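Threonine phosphate decarboxylase-like enzyme (Sulfurospirillum multivorans, PDB 6OUX) decarboxylates L-serine O-phosphate to ethanolamine O-phosphate with pyridoxal phosphate as cofactor, supplying a precursor for norcobamide biosynthesis. Local coordinates at residues 190-195 with 227-232. Residues are numbered along the deposited sequence; the frame is centred on the assembly and turned at random.
Sequences EKMHIL and TVLFDM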
ATOM      1  N   GLU A 190       4.971  -9.931  32.607  1.00 19.67           N
ATOM      2  CA  GLU A 190       5.857  -9.894  33.755  1.00 23.14           C
ATOM      3  C   GLU A 190       7.298 -10.010  33.305  1.00 22.27           C
ATOM      4  O   GLU A 190       8.158  -9.260  33.756  1.00 20.75           O
ATOM      5  CB  GLU A 190       5.529 -10.994  34.745  1.00 26.66           C
ATOM      6  CG  GLU A 190       6.546 -11.130  35.886  1.00 32.95           C
ATOM      7  CD  GLU A 190       6.033 -11.970  37.054  1.00 35.85           C
ATOM      8  OE1 GLU A 190       6.767 -12.843  37.504  1.00 39.70           O
ATOM      9  OE2 GLU A 190       4.895 -11.747  37.517  1.00 43.86           O
ATOM     10  N   LYS A 191       7.578 -10.969  32.459  1.00 20.36           N
ATOM     11  CA  LYS A 191       8.971 -11.205  32.004  1.00 22.20           C
ATOM     12  C   LYS A 191       9.470 -10.187  30.979  1.00 18.40           C
ATOM     13  O   LYS A 191      10.656  -9.873  30.982  1.00 16.19           O
ATOM     14  CB  LYS A 191       9.127 -12.596  31.418  1.00 25.84           C
ATOM     15  CG  LYS A 191       8.679 -13.659  32.391  1.00 32.60           C
ATOM     16  CD  LYS A 191       9.814 -14.342  33.104  1.00 40.09           C
ATOM     17  CE  LYS A 191      10.125 -15.682  32.448  1.00 43.56           C
ATOM     18  NZ  LYS A 191       9.210 -16.750  32.913  1.00 48.16           N
ATOM     19  N   MET A 192       8.580  -9.695  30.121  1.00 15.82           N
ATOM     20  CA  MET A 192       8.914  -8.586  29.239  1.00 16.69           C
ATOM     21  C   MET A 192       9.374  -7.353  30.038  1.00 16.83           C
ATOM     22  O   MET A 192      10.292  -6.662  29.585  1.00 17.15           O
ATOM     23  CB  MET A 192       7.739  -8.166  28.284  1.00 16.42           C
ATOM     24  CG  MET A 192       7.561  -8.995  27.024  1.00 18.03           C
ATOM     25  SD  MET A 192       9.014  -9.234  25.907  1.00 19.13           S
ATOM     26  CE  MET A 192       9.590  -7.669  25.953  1.00  9.97           C
ATOM     27  N   HIS A 193       8.697  -7.034  31.156  1.00 16.86           N
ATOM     28  CA  HIS A 193       9.113  -5.874  32.032  1.00 18.20           C
ATOM     29  C   HIS A 193      10.592  -6.011  32.528  1.00 17.24           C
ATOM     30  O   HIS A 193      11.420  -5.106  32.374  1.00 18.82           O
ATOM     31  CB  HIS A 193       8.162  -5.753  33.269  1.00 17.14           C
ATOM     32  CG  HIS A 193       6.904  -5.015  32.986  1.00 17.34           C
ATOM     33  ND1 HIS A 193       6.884  -3.670  32.672  1.00 17.25           N
ATOM     34  CD2 HIS A 193       5.609  -5.425  33.004  1.00 16.95           C
ATOM     35  CE1 HIS A 193       5.632  -3.304  32.455  1.00 18.29           C
ATOM     36  NE2 HIS A 193       4.842  -4.351  32.643  1.00 17.76           N
ATOM     37  N   ILE A 194      10.906  -7.184  33.053  1.00 17.98           N
ATOM     38  CA  ILE A 194      12.281  -7.514  33.495  1.00 19.90           C
ATOM     39  C   ILE A 194      13.298  -7.346  32.388  1.00 18.35           C
ATOM     40  O   ILE A 194      14.297  -6.632  32.549  1.00 18.49           O
ATOM     41  CB  ILE A 194      12.357  -8.941  34.062  1.00 22.14           C
ATOM     42  CG1 ILE A 194      11.497  -9.021  35.311  1.00 24.06           C
ATOM     43  CG2 ILE A 194      13.799  -9.336  34.398  1.00 22.82           C
ATOM     44  CD1 ILE A 194      11.131 -10.443  35.634  1.00 28.05           C
ATOM     45  N   LEU A 195      13.017  -7.927  31.234  1.00 17.26           N
ATOM     46  CA  LEU A 195      13.890  -7.781  30.055  1.00 17.07           C
ATOM     47  C   LEU A 195      14.087  -6.325  29.695  1.00 18.34           C
ATOM     48  O   LEU A 195      15.245  -5.856  29.547  1.00 14.57           O
ATOM     49  CB  LEU A 195      13.345  -8.596  28.879  1.00 19.19           C
ATOM     50  CG  LEU A 195      14.072  -8.536  27.516  1.00 20.34           C
ATOM     51  CD1 LEU A 195      13.785  -9.793  26.704  1.00 20.57           C
ATOM     52  CD2 LEU A 195      13.737  -7.276  26.684  1.00 19.19           C
ATOM     53  N   THR A 227       0.905  -1.974  24.649  1.00 21.67           N
ATOM     54  CA  THR A 227       0.901  -0.486  24.835  1.00 21.36           C
ATOM     55  C   THR A 227       1.472  -0.045  26.197  1.00 19.61           C
ATOM     56  O   THR A 227       2.147   1.003  26.257  1.00 16.50           O
ATOM     57  CB  THR A 227      -0.521   0.083  24.639  1.00 23.65           C
ATOM     58  OG1 THR A 227      -0.988  -0.265  23.344  1.00 23.53           O
ATOM     59  CG2 THR A 227      -0.625   1.618  24.736  1.00 23.35           C
ATOM     60  N   VAL A 228       1.191  -0.812  27.261  1.00 16.42           N
ATOM     61  CA  VAL A 228       1.810  -0.626  28.583  1.00 16.73           C
ATOM     62  C   VAL A 228       3.328  -0.516  28.488  1.00 14.14           C
ATOM     63  O   VAL A 228       3.940   0.337  29.115  1.00 12.64           O
ATOM     64  CB  VAL A 228       1.537  -1.714  29.671  1.00 20.34           C
ATOM     65  CG1 VAL A 228       0.153  -1.643  30.214  1.00 25.54           C
ATOM     66  CG2 VAL A 228       1.800  -3.131  29.233  1.00 19.05           C
ATOM     67  N   LEU A 229       3.926  -1.342  27.654  1.00 13.54           N
ATOM     68  CA  LEU A 229       5.384  -1.291  27.433  1.00 13.20           C
ATOM     69  C   LEU A 229       5.848  -0.055  26.692  1.00 12.82           C
ATOM     70  O   LEU A 229       6.875   0.586  27.073  1.00 13.14           O
ATOM     71  CB  LEU A 229       5.869  -2.543  26.731  1.00 13.09           C
ATOM     72  CG  LEU A 229       5.388  -3.840  27.315  1.00 14.55           C
ATOM     73  CD1 LEU A 229       5.910  -4.984  26.399  1.00 14.71           C
ATOM     74  CD2 LEU A 229       5.801  -4.067  28.770  1.00 14.46           C
ATOM     75  N   PHE A 230       5.097   0.327  25.668  1.00 12.34           N
ATOM     76  CA  PHE A 230       5.342   1.581  24.988  1.00 12.51           C
ATOM     77  C   PHE A 230       5.276   2.753  25.955  1.00 11.86           C
ATOM     78  O   PHE A 230       6.176   3.628  25.950  1.00 12.00           O
ATOM     79  CB  PHE A 230       4.321   1.798  23.855  1.00 13.76           C
ATOM     80  CG  PHE A 230       4.511   3.117  23.124  1.00 12.99           C
ATOM     81  CD1 PHE A 230       5.616   3.306  22.389  1.00 13.18           C
ATOM     82  CD2 PHE A 230       3.582   4.137  23.213  1.00 13.49           C
ATOM     83  CE1 PHE A 230       5.812   4.468  21.682  1.00 13.70           C
ATOM     84  CE2 PHE A 230       3.759   5.323  22.539  1.00 13.84           C
ATOM     85  CZ  PHE A 230       4.877   5.495  21.783  1.00 13.50           C
ATOM     86  N   ASP A 231       4.284   2.754  26.843  1.00 11.71           N
ATOM     87  CA  ASP A 231       4.134   3.892  27.744  1.00 12.98           C
ATOM     88  C   ASP A 231       5.233   4.033  28.811  1.00 13.02           C
ATOM     89  O   ASP A 231       5.572   5.176  29.201  1.00 12.27           O
ATOM     90  CB  ASP A 231       2.790   3.903  28.432  1.00 13.40           C
ATOM     91  CG  ASP A 231       1.654   4.224  27.514  1.00 14.06           C
ATOM     92  OD1 ASP A 231       1.821   4.763  26.370  1.00 16.01           O
ATOM     93  OD2 ASP A 231       0.563   3.882  27.994  1.00 15.20           O
ATOM     94  N   MET A 232       5.801   2.892  29.236  1.00 12.46           N
ATOM     95  CA  MET A 232       6.727   2.845  30.333  1.00 12.51           C
ATOM     96  C   MET A 232       8.195   2.982  29.895  1.00 13.31           C
ATOM     97  O   MET A 232       8.986   3.530  30.630  1.00 13.00           O
ATOM     98  CB  MET A 232       6.518   1.541  31.155  1.00 12.67           C
ATOM     99  CG  MET A 232       7.408   1.420  32.423  1.00 13.34           C
ATOM    100  SD  MET A 232       6.942   0.036  33.497  1.00 10.79           S
ATOM    101  CE  MET A 232       5.242   0.401  33.786  1.00 14.20           C
TER
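The imidazole of H193 and the CD2 methyl of L229 illustrate how two nearly parallel helices can be joined by side chains alone when their backbones stand well apart: the axes of 190-195 and 227-232 come no closer than 11.1 Å and cross at -24°. The principal interaction is CH-pi. L229 CD2 lies over one face of the H193 ring, 4.0 Å from its centroid and displaced toward the rim, with H193 CE1 the nearest ring atom at 3.8 Å. The ring gets there because H193 CG stands anti to its own carbonyl carbon (chi1 -83°), which carries the imidazole toward helix 227-232 although CB does not itself aim at the other helix.

A sulfur-aromatic contact adds to this. M232 reaches over with CG anti to the backbone N (chi1 -176°) and an extended chi2, bringing SD to 3.7 Å from H193 CE1. The sulfur approaches the ring obliquely, near its ND1-CE1 side, before the chain bends at chi3 and places the terminal CE beside CE1 as well.

Apolar packing completes the interface on its buried side, where the other branch of L229, CD1, meets M192 CB at 4.1 Å. L229 also packs on L189 and L196 of the first helix. The polar side of the contact is accounted for by H193 ND1, hydrogen-bonded to the hydroxyl of Y233, just past helix 227-232. With an alanine here in place of the histidine, the Y233 hydroxyl would probably lose this partner, and L229 CD2 and M232 SD the ring they pack against.

The arrangement of the two helices is that of the alpha/beta large domain of fold-type I PLP enzymes: helix 189-198, in the crossover between parallel strands 173-177 and 204-208, meets helix 227-232, which precedes the next parallel strand, 236-241.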